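Local coordinates for type IV pilus secretin PilQ family protein (Vibrio cholerae, PDB 6W6M) that probably forms, as a ring of fourteen copies, the outer-membrane secretin channel through which the type IV competence pilus passes, at residues Ala383-Phe394 and Leu405-Gln413. Sequence-based numbering, arbitrary orientation.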
loop_
_atom_site.group_PDB
_atom_site.type_symbol
_atom_site.label_atom_id
_atom_site.label_comp_id
_atom_site.label_asym_id
_atom_site.label_seq_id
_atom_site.Cartn_x
_atom_site.Cartn_y
_atom_site.Cartn_z
ATOM N N ALA A 383 -19.191 -62.324 22.958
ATOM C CA ALA A 383 -18.321 -62.195 24.115
ATOM C C ALA A 383 -18.354 -60.782 24.683
ATOM O O ALA A 383 -18.452 -59.796 23.951
ATOM C CB ALA A 383 -16.887 -62.558 23.746
ATOM N N SER A 384 -18.250 -60.696 26.007
ATOM C CA SER A 384 -18.116 -59.410 26.677
ATOM C C SER A 384 -16.835 -58.719 26.238
ATOM O O SER A 384 -15.735 -59.225 26.464
ATOM C CB SER A 384 -18.119 -59.603 28.189
ATOM O OG SER A 384 -17.514 -58.508 28.840
ATOM N N THR A 385 -16.982 -57.554 25.619
ATOM C CA THR A 385 -15.875 -56.844 24.983
ATOM C C THR A 385 -15.334 -55.791 25.941
ATOM O O THR A 385 -15.864 -54.681 26.023
ATOM C CB THR A 385 -16.331 -56.210 23.673
ATOM O OG1 THR A 385 -17.406 -55.299 23.933
ATOM C CG2 THR A 385 -16.796 -57.279 22.697
ATOM N N SER A 386 -14.268 -56.137 26.650
ATOM C CA SER A 386 -13.608 -55.238 27.590
ATOM C C SER A 386 -12.199 -55.768 27.803
ATOM O O SER A 386 -11.816 -56.804 27.253
ATOM C CB SER A 386 -14.367 -55.135 28.910
ATOM O OG SER A 386 -15.709 -54.751 28.700
ATOM N N ALA A 387 -11.423 -55.047 28.607
ATOM C CA ALA A 387 -10.059 -55.456 28.905
ATOM C C ALA A 387 -9.916 -56.137 30.258
ATOM O O ALA A 387 -8.890 -56.778 30.506
ATOM C CB ALA A 387 -9.119 -54.248 28.846
ATOM N N ASN A 388 -10.911 -56.010 31.132
ATOM C CA ASN A 388 -10.881 -56.598 32.461
ATOM C C ASN A 388 -11.940 -57.673 32.646
ATOM O O ASN A 388 -12.280 -58.004 33.783
ATOM C CB ASN A 388 -11.058 -55.513 33.520
ATOM C CG ASN A 388 -10.191 -54.308 33.270
ATOM O OD1 ASN A 388 -10.623 -53.175 33.448
ATOM N ND2 ASN A 388 -8.957 -54.543 32.854
ATOM N N ALA A 389 -12.478 -58.211 31.560
ATOM C CA ALA A 389 -13.540 -59.195 31.675
ATOM C C ALA A 389 -12.974 -60.565 32.016
ATOM O O ALA A 389 -11.934 -60.976 31.499
ATOM C CB ALA A 389 -14.339 -59.265 30.378
ATOM N N SER A 390 -13.683 -61.285 32.881
ATOM C CA SER A 390 -13.269 -62.604 33.337
ATOM C C SER A 390 -14.170 -63.669 32.733
ATOM O O SER A 390 -15.372 -63.457 32.581
ATOM C CB SER A 390 -13.308 -62.691 34.850
ATOM O OG SER A 390 -12.436 -61.739 35.417
ATOM N N SER A 391 -13.598 -64.823 32.408
ATOM C CA SER A 391 -14.303 -65.851 31.660
ATOM C C SER A 391 -14.099 -67.222 32.291
ATOM O O SER A 391 -13.333 -67.392 33.236
ATOM C CB SER A 391 -13.834 -65.876 30.205
ATOM O OG SER A 391 -12.423 -65.816 30.138
ATOM N N ILE A 392 -14.821 -68.200 31.755
ATOM C CA ILE A 392 -14.600 -69.607 32.085
ATOM C C ILE A 392 -15.228 -70.456 30.989
ATOM O O ILE A 392 -16.320 -70.158 30.503
ATOM C CB ILE A 392 -15.148 -69.959 33.489
ATOM C CG1 ILE A 392 -14.628 -71.324 33.930
ATOM C CG2 ILE A 392 -16.657 -69.932 33.520
ATOM C CD1 ILE A 392 -15.083 -71.738 35.294
ATOM N N ALA A 393 -14.528 -71.520 30.598
ATOM C CA ALA A 393 -14.917 -72.317 29.443
ATOM C C ALA A 393 -14.837 -73.834 29.536
ATOM O O ALA A 393 -13.837 -74.386 29.992
ATOM C CB ALA A 393 -14.087 -71.866 28.251
ATOM N N PHE A 394 -15.905 -74.499 29.113
ATOM C CA PHE A 394 -16.067 -75.940 29.223
ATOM C C PHE A 394 -16.093 -76.566 27.836
ATOM O O PHE A 394 -16.478 -75.933 26.850
ATOM C CB PHE A 394 -17.350 -76.300 29.969
ATOM C CG PHE A 394 -17.502 -75.606 31.291
ATOM C CD1 PHE A 394 -18.318 -74.495 31.415
ATOM C CD2 PHE A 394 -16.839 -76.066 32.412
ATOM C CE1 PHE A 394 -18.465 -73.860 32.626
ATOM C CE2 PHE A 394 -16.984 -75.434 33.625
ATOM C CZ PHE A 394 -17.798 -74.330 33.731
ATOM N N LEU A 405 -17.956 -79.894 21.319
ATOM C CA LEU A 405 -18.797 -78.774 21.720
ATOM C C LEU A 405 -18.091 -77.932 22.774
ATOM O O LEU A 405 -17.519 -78.469 23.723
ATOM C CB LEU A 405 -20.160 -79.253 22.224
ATOM C CG LEU A 405 -21.284 -78.276 22.533
ATOM C CD1 LEU A 405 -22.642 -78.893 22.226
ATOM C CD2 LEU A 405 -21.205 -77.851 23.990
ATOM N N ASP A 406 -18.151 -76.609 22.597
ATOM C CA ASP A 406 -17.477 -75.638 23.452
ATOM C C ASP A 406 -18.463 -74.602 23.976
ATOM O O ASP A 406 -19.360 -74.167 23.247
ATOM C CB ASP A 406 -16.384 -74.910 22.689
ATOM C CG ASP A 406 -15.205 -75.782 22.388
ATOM O OD1 ASP A 406 -15.362 -77.014 22.386
ATOM O OD2 ASP A 406 -14.112 -75.235 22.168
ATOM N N LEU A 407 -18.253 -74.164 25.223
ATOM C CA LEU A 407 -19.102 -73.141 25.829
ATOM C C LEU A 407 -18.301 -72.270 26.784
ATOM O O LEU A 407 -17.773 -72.780 27.769
ATOM C CB LEU A 407 -20.272 -73.777 26.581
ATOM C CG LEU A 407 -21.224 -72.848 27.338
ATOM C CD1 LEU A 407 -21.934 -71.911 26.395
ATOM C CD2 LEU A 407 -22.237 -73.644 28.121
ATOM N N GLU A 408 -18.260 -70.958 26.532
ATOM C CA GLU A 408 -17.534 -70.009 27.370
ATOM C C GLU A 408 -18.447 -68.883 27.830
ATOM O O GLU A 408 -19.218 -68.339 27.035
ATOM C CB GLU A 408 -16.344 -69.416 26.628
ATOM C CG GLU A 408 -15.515 -68.480 27.472
ATOM C CD GLU A 408 -14.311 -67.938 26.735
ATOM O OE1 GLU A 408 -14.144 -68.264 25.547
ATOM O OE2 GLU A 408 -13.532 -67.168 27.337
ATOM N N LEU A 409 -18.352 -68.501 29.121
ATOM C CA LEU A 409 -19.062 -67.372 29.700
ATOM C C LEU A 409 -18.068 -66.289 30.089
ATOM O O LEU A 409 -16.940 -66.588 30.480
ATOM C CB LEU A 409 -19.846 -67.794 30.936
ATOM C CG LEU A 409 -20.991 -68.775 30.723
ATOM C CD1 LEU A 409 -21.560 -69.196 32.052
ATOM C CD2 LEU A 409 -22.070 -68.160 29.867
ATOM N N SER A 410 -18.477 -65.052 29.981
ATOM C CA SER A 410 -17.609 -63.961 30.403
ATOM C C SER A 410 -18.440 -62.839 30.998
ATOM O O SER A 410 -19.608 -62.661 30.653
ATOM C CB SER A 410 -16.757 -63.435 29.250
ATOM O OG SER A 410 -17.570 -62.871 28.248
ATOM N N ALA A 411 -17.815 -62.074 31.889
ATOM C CA ALA A 411 -18.533 -61.096 32.690
ATOM C C ALA A 411 -17.599 -59.969 33.102
ATOM O O ALA A 411 -16.374 -60.091 33.032
ATOM C CB ALA A 411 -19.152 -61.747 33.919
ATOM N N LEU A 412 -18.201 -58.857 33.530
ATOM C CA LEU A 412 -17.462 -57.738 34.105
ATOM C C LEU A 412 -18.418 -56.845 34.875
ATOM O O LEU A 412 -19.578 -56.708 34.492
ATOM C CB LEU A 412 -16.750 -56.919 33.027
ATOM C CG LEU A 412 -15.994 -55.675 33.487
ATOM C CD1 LEU A 412 -14.870 -56.052 34.411
ATOM C CD2 LEU A 412 -15.461 -54.923 32.300
ATOM N N GLN A 413 -17.959 -56.247 35.978
ATOM C CA GLN A 413 -18.768 -55.316 36.765
ATOM C C GLN A 413 -17.902 -54.340 37.570
ATOM O O GLN A 413 -17.229 -54.763 38.503
ATOM C CB GLN A 413 -19.680 -56.078 37.722
ATOM C CG GLN A 413 -20.652 -55.182 38.469
ATOM C CD GLN A 413 -21.658 -55.963 39.282
ATOM O OE1 GLN A 413 -21.698 -57.189 39.227
ATOM N NE2 GLN A 413 -22.477 -55.254 40.049
#
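S390, I392 and F394 pair with A411, L409 and L407 as hydrogen-bonded positions of an antiparallel β-hairpin, strands 390-397 and 404-429, within the β-sheet wall of this secretin subunit. Each pair closes a two-bond ring, so six backbone N-H groups and six carbonyls are satisfied between the strands; S390 N reaches A411 O at 2.9 Å, and F394 N bonds to L407 O at 2.9 Å. Between these rungs the non-hydrogen-bonded pairs S391-S410 and A393-E408 draw close, S391 CA lying 4.0 Å from S410 CA.

The other edge of strand 404-429 bonds to strand 320-347, where E408 and S410 find backbone partners in R341 and G339. E408 is fully extended, CG anti to the backbone N (-177°), which carries its carboxylate past the A393 methyl to S391. There OE2 comes to 3.3 Å from S391 OG, while OE1 forms a salt bridge with R341. The S391 hydroxyl bonds to G355 O of the second subunit, and A393 O accepts from N360 ND2 of that same subunit, tying the hairpin into the ring.

S386, N388 and A389, in the loop leading into strand 390-397, pack against L412: its CD2 lies 3.6 Å from S386 CB and its CD1 approaches N388 O. From the start of the same loop, S384 N donates to the side-chain oxygen S410 OG at 3.2 Å.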